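PDB 5XSJ: signal transduction histidine kinase, LytS from Clostridium beijerinckii, which probably acts as a membrane-bound sensor histidine kinase of two-component signalling, phosphorylating a protein histidine from ATP, with this four-helix piece probably its sensor part. Local coordinates for residues D109-V112 / A113-I117; V29-S32 / L33-N37; D85-I88 / E89-N93. All blocks are in the same frame, centred on the assembly; numbering follows the deposited sequence.

Contact 1 of 3, residues D109-V112 / A113-I117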
ATOM      1  N   ASP B 109       6.684  -2.480 -14.102  1.00 35.63           N
ATOM      2  CA  ASP B 109       7.432  -2.717 -12.866  1.00 35.94           C
ATOM      3  C   ASP B 109       8.451  -1.618 -12.563  1.00 34.24           C
ATOM      4  O   ASP B 109       8.492  -1.098 -11.454  1.00 33.05           O
ATOM      5  CB  ASP B 109       8.154  -4.066 -12.939  1.00 36.69           C
ATOM      6  CG  ASP B 109       7.207  -5.241 -12.761  1.00 42.75           C
ATOM      7  OD1 ASP B 109       6.011  -4.990 -12.484  1.00 40.11           O
ATOM      8  OD2 ASP B 109       7.659  -6.407 -12.885  1.00 44.54           O
ATOM      9  N   ASP B 110       9.281  -1.286 -13.550  1.00 34.78           N
ATOM     10  CA  ASP B 110      10.271  -0.220 -13.396  1.00 32.89           C
ATOM     11  C   ASP B 110       9.612   1.106 -13.086  1.00 29.78           C
ATOM     12  O   ASP B 110      10.122   1.885 -12.301  1.00 31.51           O
ATOM     13  CB  ASP B 110      11.117  -0.074 -14.660  1.00 32.96           C
ATOM     14  CG  ASP B 110      12.102  -1.205 -14.840  1.00 37.21           C
ATOM     15  OD1 ASP B 110      12.620  -1.700 -13.821  1.00 34.15           O
ATOM     16  OD2 ASP B 110      12.375  -1.582 -16.002  1.00 40.53           O
ATOM     17  N   PHE B 111       8.480   1.359 -13.729  1.00 31.21           N
ATOM     18  CA  PHE B 111       7.762   2.615 -13.572  1.00 32.69           C
ATOM     19  C   PHE B 111       7.257   2.737 -12.138  1.00 31.04           C
ATOM     20  O   PHE B 111       7.418   3.771 -11.491  1.00 31.33           O
ATOM     21  CB  PHE B 111       6.598   2.674 -14.567  1.00 32.56           C
ATOM     22  CG  PHE B 111       6.015   4.039 -14.754  1.00 33.61           C
ATOM     23  CD1 PHE B 111       6.738   5.173 -14.429  1.00 32.48           C
ATOM     24  CD2 PHE B 111       4.730   4.187 -15.260  1.00 33.63           C
ATOM     25  CE1 PHE B 111       6.197   6.444 -14.616  1.00 33.34           C
ATOM     26  CE2 PHE B 111       4.190   5.442 -15.452  1.00 33.11           C
ATOM     27  CZ  PHE B 111       4.923   6.575 -15.127  1.00 34.98           C
ATOM     28  N   VAL B 112       6.641   1.661 -11.662  1.00 32.01           N
ATOM     29  CA  VAL B 112       6.192   1.549 -10.285  1.00 31.60           C
ATOM     30  C   VAL B 112       7.349   1.620  -9.293  1.00 29.27           C
ATOM     31  O   VAL B 112       7.285   2.370  -8.314  1.00 27.87           O
ATOM     32  CB  VAL B 112       5.415   0.229 -10.080  1.00 34.17           C
ATOM     33  CG1 VAL B 112       5.244  -0.075  -8.604  1.00 31.75           C
ATOM     34  CG2 VAL B 112       4.068   0.326 -10.766  1.00 36.78           C
ATOM     35  N   ALA B 113       8.405   0.850  -9.537  1.00 28.80           N
ATOM     36  CA  ALA B 113       9.543   0.846  -8.606  1.00 29.24           C
ATOM     37  C   ALA B 113      10.150   2.241  -8.458  1.00 29.00           C
ATOM     38  O   ALA B 113      10.472   2.662  -7.351  1.00 29.26           O
ATOM     39  CB  ALA B 113      10.608  -0.155  -9.050  1.00 27.95           C
ATOM     40  N   ALA B 114      10.269   2.977  -9.557  1.00 29.41           N
ATOM     41  CA  ALA B 114      10.792   4.344  -9.493  1.00 29.39           C
ATOM     42  C   ALA B 114       9.988   5.223  -8.535  1.00 28.50           C
ATOM     43  O   ALA B 114      10.563   5.974  -7.752  1.00 28.52           O
ATOM     44  CB  ALA B 114      10.822   4.964 -10.883  1.00 27.08           C
ATOM     45  N   LYS B 115       8.658   5.132  -8.587  1.00 30.42           N
ATOM     46  CA  LYS B 115       7.804   5.863  -7.636  1.00 29.42           C
ATOM     47  C   LYS B 115       8.047   5.408  -6.213  1.00 29.18           C
ATOM     48  O   LYS B 115       8.163   6.224  -5.294  1.00 30.93           O
ATOM     49  CB  LYS B 115       6.320   5.660  -7.936  1.00 31.06           C
ATOM     50  CG  LYS B 115       5.881   5.937  -9.370  1.00 38.10           C
ATOM     51  CD  LYS B 115       4.430   5.447  -9.562  1.00 38.80           C
ATOM     52  CE  LYS B 115       3.949   5.684 -10.967  1.00 40.65           C
ATOM     53  NZ  LYS B 115       4.133   7.128 -11.295  1.00 42.60           N
ATOM     54  N   ASN B 116       8.057   4.090  -6.026  1.00 28.79           N
ATOM     55  CA  ASN B 116       8.268   3.507  -4.699  1.00 29.03           C
ATOM     56  C   ASN B 116       9.621   3.904  -4.158  1.00 27.19           C
ATOM     57  O   ASN B 116       9.736   4.317  -3.011  1.00 29.00           O
ATOM     58  CB  ASN B 116       8.169   1.966  -4.730  1.00 26.09           C
ATOM     59  CG  ASN B 116       6.747   1.469  -4.934  1.00 29.82           C
ATOM     60  OD1 ASN B 116       5.785   2.178  -4.640  1.00 29.12           O
ATOM     61  ND2 ASN B 116       6.609   0.235  -5.419  1.00 29.97           N
ATOM     62  N   ILE B 117      10.654   3.767  -4.982  1.00 25.43           N
ATOM     63  CA  ILE B 117      11.995   4.051  -4.504  1.00 27.28           C
ATOM     64  C   ILE B 117      12.148   5.537  -4.177  1.00 26.58           C
ATOM     65  O   ILE B 117      12.786   5.894  -3.192  1.00 25.56           O
ATOM     66  CB  ILE B 117      13.061   3.623  -5.516  1.00 27.93           C
ATOM     67  CG1 ILE B 117      13.015   2.106  -5.723  1.00 24.99           C
ATOM     68  CG2 ILE B 117      14.444   4.041  -5.032  1.00 25.86           C
ATOM     69  CD1 ILE B 117      13.911   1.624  -6.864  1.00 28.68           C
TER
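F111 and K115 make a cation-pi contact one helical turn apart on helix 104-133, the last helix of an up-and-down four-helix bundle. The lysine chain crosses over one face of the phenylalanine ring rather than meeting its rim. CE sits 4.2 Å above the plane of the F111 ring, almost over its centre, as a CH-pi contact, and NZ lies 4.3 Å from the same centroid, 27° off the normal. Two torsions bring this about: the ring swings out with CG opposite the backbone N (chi1 -165°), while the K115 chain runs straight to CE and then bends at its last bond (chi4 -54°), turning NZ across the face. That ammonium also hydrogen-bonds N37 OD1 on helix 15-42, which helps fix its position above the ring. On another side of the helix, V112 and N116 lie side by side, with V112 CG1 3.5 Å from N116 ND2. The backbone bonds vary in length: A113 N gives a short 2.7 Å bond to D109 O, whereas K115 N reaches F111 O at a weak 3.4 Å. The helix is kinked at D109 and D110, and D109 OD2 forms a salt bridge outward, with a basic side chain of the chain of another protein. Around the turn, F111 packs on N37 and I40 and A114 on F36, all from helix 15-42, while D110 and I117 touch helix 73-99.

Contact 2 of 3, residues V29-S32 / L33-N37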
ATOM      1  N   VAL B  29      14.686  15.257  -5.289  1.00 28.14           N
ATOM      2  CA  VAL B  29      14.154  13.924  -5.532  1.00 29.14           C
ATOM      3  C   VAL B  29      12.681  14.021  -5.920  1.00 28.31           C
ATOM      4  O   VAL B  29      12.270  13.450  -6.923  1.00 28.30           O
ATOM      5  CB  VAL B  29      14.301  12.998  -4.297  1.00 30.12           C
ATOM      6  CG1 VAL B  29      13.702  11.665  -4.600  1.00 29.36           C
ATOM      7  CG2 VAL B  29      15.781  12.838  -3.904  1.00 28.82           C
ATOM      8  N   ASP B  30      11.900  14.761  -5.137  1.00 28.68           N
ATOM      9  CA  ASP B  30      10.481  14.950  -5.446  1.00 29.73           C
ATOM     10  C   ASP B  30      10.283  15.574  -6.823  1.00 31.54           C
ATOM     11  O   ASP B  30       9.455  15.117  -7.603  1.00 30.70           O
ATOM     12  CB  ASP B  30       9.799  15.811  -4.378  1.00 30.10           C
ATOM     13  CG  ASP B  30       9.789  15.137  -3.000  1.00 37.60           C
ATOM     14  OD1 ASP B  30      10.204  13.956  -2.904  1.00 36.66           O
ATOM     15  OD2 ASP B  30       9.369  15.782  -2.012  1.00 39.15           O
ATOM     16  N   SER B  31      11.049  16.610  -7.138  1.00 29.65           N
ATOM     17  CA  SER B  31      10.867  17.269  -8.424  1.00 27.71           C
ATOM     18  C   SER B  31      11.321  16.365  -9.570  1.00 29.70           C
ATOM     19  O   SER B  31      10.735  16.368 -10.670  1.00 28.46           O
ATOM     20  CB  SER B  31      11.621  18.594  -8.451  1.00 29.40           C
ATOM     21  OG  SER B  31      11.662  19.107  -9.767  1.00 34.89           O
ATOM     22  N   SER B  32      12.370  15.588  -9.319  1.00 28.31           N
ATOM     23  CA  SER B  32      12.848  14.641 -10.331  1.00 27.29           C
ATOM     24  C   SER B  32      11.762  13.619 -10.693  1.00 28.89           C
ATOM     25  O   SER B  32      11.524  13.348 -11.878  1.00 29.68           O
ATOM     26  CB  SER B  32      14.109  13.923  -9.842  1.00 27.73           C
ATOM     27  OG  SER B  32      14.518  12.945 -10.771  1.00 31.11           O
ATOM     28  N   LEU B  33      11.104  13.067  -9.670  1.00 27.84           N
ATOM     29  CA  LEU B  33      10.028  12.086  -9.841  1.00 29.36           C
ATOM     30  C   LEU B  33       8.866  12.674 -10.627  1.00 28.33           C
ATOM     31  O   LEU B  33       8.358  12.060 -11.564  1.00 30.14           O
ATOM     32  CB  LEU B  33       9.529  11.582  -8.469  1.00 28.03           C
ATOM     33  CG  LEU B  33       8.373  10.567  -8.527  1.00 30.25           C
ATOM     34  CD1 LEU B  33       8.788   9.260  -9.227  1.00 28.98           C
ATOM     35  CD2 LEU B  33       7.798  10.279  -7.154  1.00 28.40           C
ATOM     36  N   ASP B  34       8.460  13.877 -10.241  1.00 29.13           N
ATOM     37  CA  ASP B  34       7.331  14.548 -10.855  1.00 29.13           C
ATOM     38  C   ASP B  34       7.558  14.773 -12.353  1.00 33.51           C
ATOM     39  O   ASP B  34       6.680  14.494 -13.181  1.00 32.92           O
ATOM     40  CB  ASP B  34       7.082  15.870 -10.131  1.00 32.17           C
ATOM     41  CG  ASP B  34       5.873  16.605 -10.659  1.00 37.14           C
ATOM     42  OD1 ASP B  34       4.981  15.958 -11.255  1.00 41.45           O
ATOM     43  OD2 ASP B  34       5.813  17.836 -10.477  1.00 42.26           O
ATOM     44  N   ASN B  35       8.753  15.248 -12.704  1.00 29.37           N
ATOM     45  CA  ASN B  35       9.079  15.480 -14.097  1.00 30.30           C
ATOM     46  C   ASN B  35       9.190  14.168 -14.853  1.00 29.80           C
ATOM     47  O   ASN B  35       8.682  14.053 -15.965  1.00 30.40           O
ATOM     48  CB  ASN B  35      10.370  16.296 -14.208  1.00 29.44           C
ATOM     49  CG  ASN B  35      10.132  17.767 -13.946  1.00 31.82           C
ATOM     50  OD1 ASN B  35       9.650  18.473 -14.818  1.00 33.99           O
ATOM     51  ND2 ASN B  35      10.425  18.227 -12.727  1.00 30.91           N
ATOM     52  N   PHE B  36       9.826  13.179 -14.227  1.00 28.51           N
ATOM     53  CA  PHE B  36       9.883  11.814 -14.765  1.00 28.33           C
ATOM     54  C   PHE B  36       8.492  11.280 -15.118  1.00 30.43           C
ATOM     55  O   PHE B  36       8.263  10.822 -16.231  1.00 29.87           O
ATOM     56  CB  PHE B  36      10.566  10.881 -13.753  1.00 25.65           C
ATOM     57  CG  PHE B  36      10.416   9.418 -14.065  1.00 27.15           C
ATOM     58  CD1 PHE B  36      11.143   8.831 -15.089  1.00 27.62           C
ATOM     59  CD2 PHE B  36       9.566   8.619 -13.311  1.00 28.14           C
ATOM     60  CE1 PHE B  36      11.020   7.477 -15.371  1.00 27.12           C
ATOM     61  CE2 PHE B  36       9.438   7.263 -13.585  1.00 28.61           C
ATOM     62  CZ  PHE B  36      10.164   6.689 -14.616  1.00 29.05           C
ATOM     63  N   ASN B  37       7.573  11.341 -14.150  1.00 30.06           N
ATOM     64  CA  ASN B  37       6.186  10.935 -14.353  1.00 32.33           C
ATOM     65  C   ASN B  37       5.548  11.617 -15.561  1.00 31.75           C
ATOM     66  O   ASN B  37       4.984  10.960 -16.438  1.00 33.49           O
ATOM     67  CB  ASN B  37       5.359  11.237 -13.102  1.00 30.43           C
ATOM     68  CG  ASN B  37       5.628  10.259 -11.956  1.00 33.56           C
ATOM     69  OD1 ASN B  37       6.126   9.152 -12.163  1.00 32.87           O
ATOM     70  ND2 ASN B  37       5.280  10.667 -10.745  1.00 30.11           N
TER
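N35 reaches back along helix 15-42 to S31, so its side chain and its own backbone N-H share one acceptor. Its CB lies 3.6 Å from S31 O and a little farther from S32 O, passing close to the two carbonyls of the preceding turn. CG leaves opposite the carbonyl carbon of N35 (chi1 -78°), which carries the amide back toward S31 and leaves CG also 3.6 Å from S31 O. At the tip, ND2 donates to S31 O at 2.8 Å, with an N-H...O angle of 154°. It comes from above the carbonyl plane, 41° out of it, rather than on a lone pair. The backbone N of N35 binds the same oxygen at 3.1 Å from the opposite face, so S31 O is held between two donors of a single residue. ND2 also stands 3.3 Å from S31 OG.

The other backbone bonds of this turn are regular. L33, D34 and F36 each donate through N to the carbonyl four residues earlier, the shortest being F36 N to S32 O at 2.9 Å. S32 sends its hydroxyl into the bundle, where OG hydrogen-bonds both Y87 OH of helix 73-99 and Y51 O of helix 45-67. F36 turns its ring away from this turn to pack on Y87, S91, T94 and I95 of helix 73-99, and L33 touches A118 of helix 104-133.

Between N35 and S31 the polar chemistry stays on one helix: the asparagine spends an amide hydrogen on an already bonded carbonyl, which holds its amide close to the backbone. S32 carries polar bonding across the bundle, and L33 and F36 add apolar contacts to other helices.

Contact 3 of 3, residues D85-I88 / E89-N93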
ATOM      1  N   ASP B  85      20.550   5.732  -6.201  1.00 25.30           N
ATOM      2  CA  ASP B  85      21.097   5.009  -7.349  1.00 24.56           C
ATOM      3  C   ASP B  85      20.067   4.012  -7.898  1.00 27.22           C
ATOM      4  O   ASP B  85      19.976   3.826  -9.118  1.00 25.31           O
ATOM      5  CB  ASP B  85      22.390   4.263  -6.987  1.00 26.66           C
ATOM      6  CG  ASP B  85      23.569   5.198  -6.705  1.00 29.42           C
ATOM      7  OD1 ASP B  85      23.542   6.382  -7.107  1.00 29.26           O
ATOM      8  OD2 ASP B  85      24.540   4.731  -6.075  1.00 30.59           O
ATOM      9  N   SER B  86      19.296   3.376  -7.008  1.00 25.91           N
ATOM     10  CA  SER B  86      18.258   2.433  -7.452  1.00 26.81           C
ATOM     11  C   SER B  86      17.147   3.143  -8.210  1.00 24.85           C
ATOM     12  O   SER B  86      16.620   2.639  -9.187  1.00 25.01           O
ATOM     13  CB  SER B  86      17.648   1.675  -6.267  1.00 25.91           C
ATOM     14  OG  SER B  86      18.582   0.792  -5.676  1.00 25.49           O
ATOM     15  N   TYR B  87      16.770   4.307  -7.718  1.00 25.60           N
ATOM     16  CA  TYR B  87      15.805   5.144  -8.408  1.00 25.83           C
ATOM     17  C   TYR B  87      16.318   5.550  -9.778  1.00 26.12           C
ATOM     18  O   TYR B  87      15.588   5.527 -10.759  1.00 25.51           O
ATOM     19  CB  TYR B  87      15.518   6.387  -7.579  1.00 25.18           C
ATOM     20  CG  TYR B  87      14.852   7.477  -8.367  1.00 26.93           C
ATOM     21  CD1 TYR B  87      13.509   7.379  -8.705  1.00 25.41           C
ATOM     22  CD2 TYR B  87      15.553   8.620  -8.764  1.00 24.65           C
ATOM     23  CE1 TYR B  87      12.865   8.385  -9.427  1.00 27.30           C
ATOM     24  CE2 TYR B  87      14.916   9.634  -9.495  1.00 27.18           C
ATOM     25  CZ  TYR B  87      13.567   9.516  -9.817  1.00 30.18           C
ATOM     26  OH  TYR B  87      12.916  10.514 -10.539  1.00 27.31           O
ATOM     27  N   ILE B  88      17.588   5.942  -9.831  1.00 26.24           N
ATOM     28  CA  ILE B  88      18.203   6.333 -11.095  1.00 26.53           C
ATOM     29  C   ILE B  88      18.144   5.173 -12.084  1.00 28.57           C
ATOM     30  O   ILE B  88      17.791   5.352 -13.253  1.00 27.56           O
ATOM     31  CB  ILE B  88      19.654   6.807 -10.867  1.00 26.06           C
ATOM     32  CG1 ILE B  88      19.617   8.141 -10.106  1.00 26.26           C
ATOM     33  CG2 ILE B  88      20.389   6.966 -12.191  1.00 28.42           C
ATOM     34  CD1 ILE B  88      20.936   8.574  -9.513  1.00 27.67           C
ATOM     35  N   GLU B  89      18.414   3.970 -11.594  1.00 29.09           N
ATOM     36  CA  GLU B  89      18.432   2.796 -12.455  1.00 29.05           C
ATOM     37  C   GLU B  89      17.026   2.430 -12.928  1.00 32.51           C
ATOM     38  O   GLU B  89      16.832   2.114 -14.099  1.00 31.65           O
ATOM     39  CB  GLU B  89      19.078   1.623 -11.718  1.00 29.17           C
ATOM     40  CG  GLU B  89      19.295   0.391 -12.556  1.00 33.01           C
ATOM     41  CD  GLU B  89      19.634  -0.826 -11.706  1.00 40.79           C
ATOM     42  OE1 GLU B  89      19.837  -1.915 -12.281  1.00 44.82           O
ATOM     43  OE2 GLU B  89      19.675  -0.702 -10.454  1.00 45.17           O
ATOM     44  N   SER B  90      16.047   2.471 -12.024  1.00 28.76           N
ATOM     45  CA  SER B  90      14.664   2.147 -12.376  1.00 29.57           C
ATOM     46  C   SER B  90      14.053   3.167 -13.318  1.00 30.00           C
ATOM     47  O   SER B  90      13.318   2.811 -14.244  1.00 31.40           O
ATOM     48  CB  SER B  90      13.792   2.045 -11.120  1.00 29.57           C
ATOM     49  OG  SER B  90      14.217   0.975 -10.298  1.00 32.65           O
ATOM     50  N   SER B  91      14.332   4.444 -13.065  1.00 27.61           N
ATOM     51  CA  SER B  91      13.789   5.499 -13.908  1.00 28.82           C
ATOM     52  C   SER B  91      14.463   5.518 -15.283  1.00 29.58           C
ATOM     53  O   SER B  91      13.823   5.799 -16.290  1.00 29.46           O
ATOM     54  CB  SER B  91      13.933   6.860 -13.216  1.00 26.21           C
ATOM     55  OG  SER B  91      15.249   7.049 -12.727  1.00 27.10           O
ATOM     56  N   LYS B  92      15.751   5.207 -15.338  1.00 29.40           N
ATOM     57  CA  LYS B  92      16.426   5.164 -16.636  1.00 30.50           C
ATOM     58  C   LYS B  92      15.939   3.978 -17.460  1.00 33.81           C
ATOM     59  O   LYS B  92      15.733   4.096 -18.675  1.00 33.52           O
ATOM     60  CB  LYS B  92      17.952   5.116 -16.467  1.00 30.41           C
ATOM     61  CG  LYS B  92      18.559   6.491 -16.189  1.00 33.75           C
ATOM     62  CD  LYS B  92      20.095   6.490 -16.196  1.00 40.23           C
ATOM     63  CE  LYS B  92      20.640   7.895 -15.873  1.00 45.14           C
ATOM     64  NZ  LYS B  92      22.122   7.951 -15.677  1.00 43.54           N
ATOM     65  N   ASN B  93      15.747   2.834 -16.808  1.00 29.73           N
ATOM     66  CA  ASN B  93      15.207   1.678 -17.509  1.00 32.94           C
ATOM     67  C   ASN B  93      13.807   1.958 -18.044  1.00 33.98           C
ATOM     68  O   ASN B  93      13.477   1.557 -19.159  1.00 35.61           O
ATOM     69  CB  ASN B  93      15.190   0.442 -16.605  1.00 33.24           C
ATOM     70  CG  ASN B  93      16.581  -0.077 -16.312  1.00 33.03           C
ATOM     71  OD1 ASN B  93      17.537   0.265 -17.000  1.00 35.82           O
ATOM     72  ND2 ASN B  93      16.708  -0.882 -15.277  1.00 33.88           N
TER
HETATM   73  O   HOH W   1      21.658   0.958  -9.127  1.00 39.24           O
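S91 gives two hydrogen bonds to a single acceptor, the carbonyl of Y87 one turn earlier on helix 73-99. Its backbone N donates at 2.8 Å to Y87 O, and its hydroxyl OG donates to the same oxygen at 2.5 Å, an unusually short length whose exact value is uncertain. The two donors approach from opposite faces of the carbonyl plane. The hydroxyl reaches it because OG lies between the backbone N and the carbonyl carbon (chi1 49°). From there OG also stands over the centre of the Y87 ring, 4.0 Å above its plane, and it has a further hydrogen-bonded partner in Y51 OH of helix 45-67. This is a serine hydroxyl folded back onto the i-4 carbonyl of its helix, within a four-helix bundle where helix 73-99 is flanked by helices 15-42, 45-67 and 104-133. The phenol OH of Y87 is satisfied across the bundle by S32 OG.

Away from the Y87 ring, a water, a salt bridge and a neighbouring chain serve the polar groups. One water donates to E89 OE2 at 2.9 Å and, weakly, to D85 O at 3.3 Å, an oxygen that also accepts E89 N. D85 OD1 has a salt bridge to K59, while S86 OG hydrogen-bonds the backbone of the chain of another protein. Further along, the extended K92 chain runs beside I88, CE lying 3.8 Å from I88 CG2.

How the contacts relate
All three contacts are local, along a few turns of helix, each on a different helix of the bundle, and each is partly buried. Contact 2 lies nearest the chain's centre, about 8 Å from contact centre to chain centre, against about 9 Å for contact 3 and 12 Å for contact 1; contacts 2 and 3 have three buried residues each, contact 1 two. Contacts 2 and 3 share one device, a carbonyl taking two donors from the residue four later, an amide in one and a hydroxyl in the other; contact 1 instead sets a cation over a ring. Other protein chains are met by contact 1 through D109, K115 and I117, contact 3 through D85 and S86, contact 2 through N37.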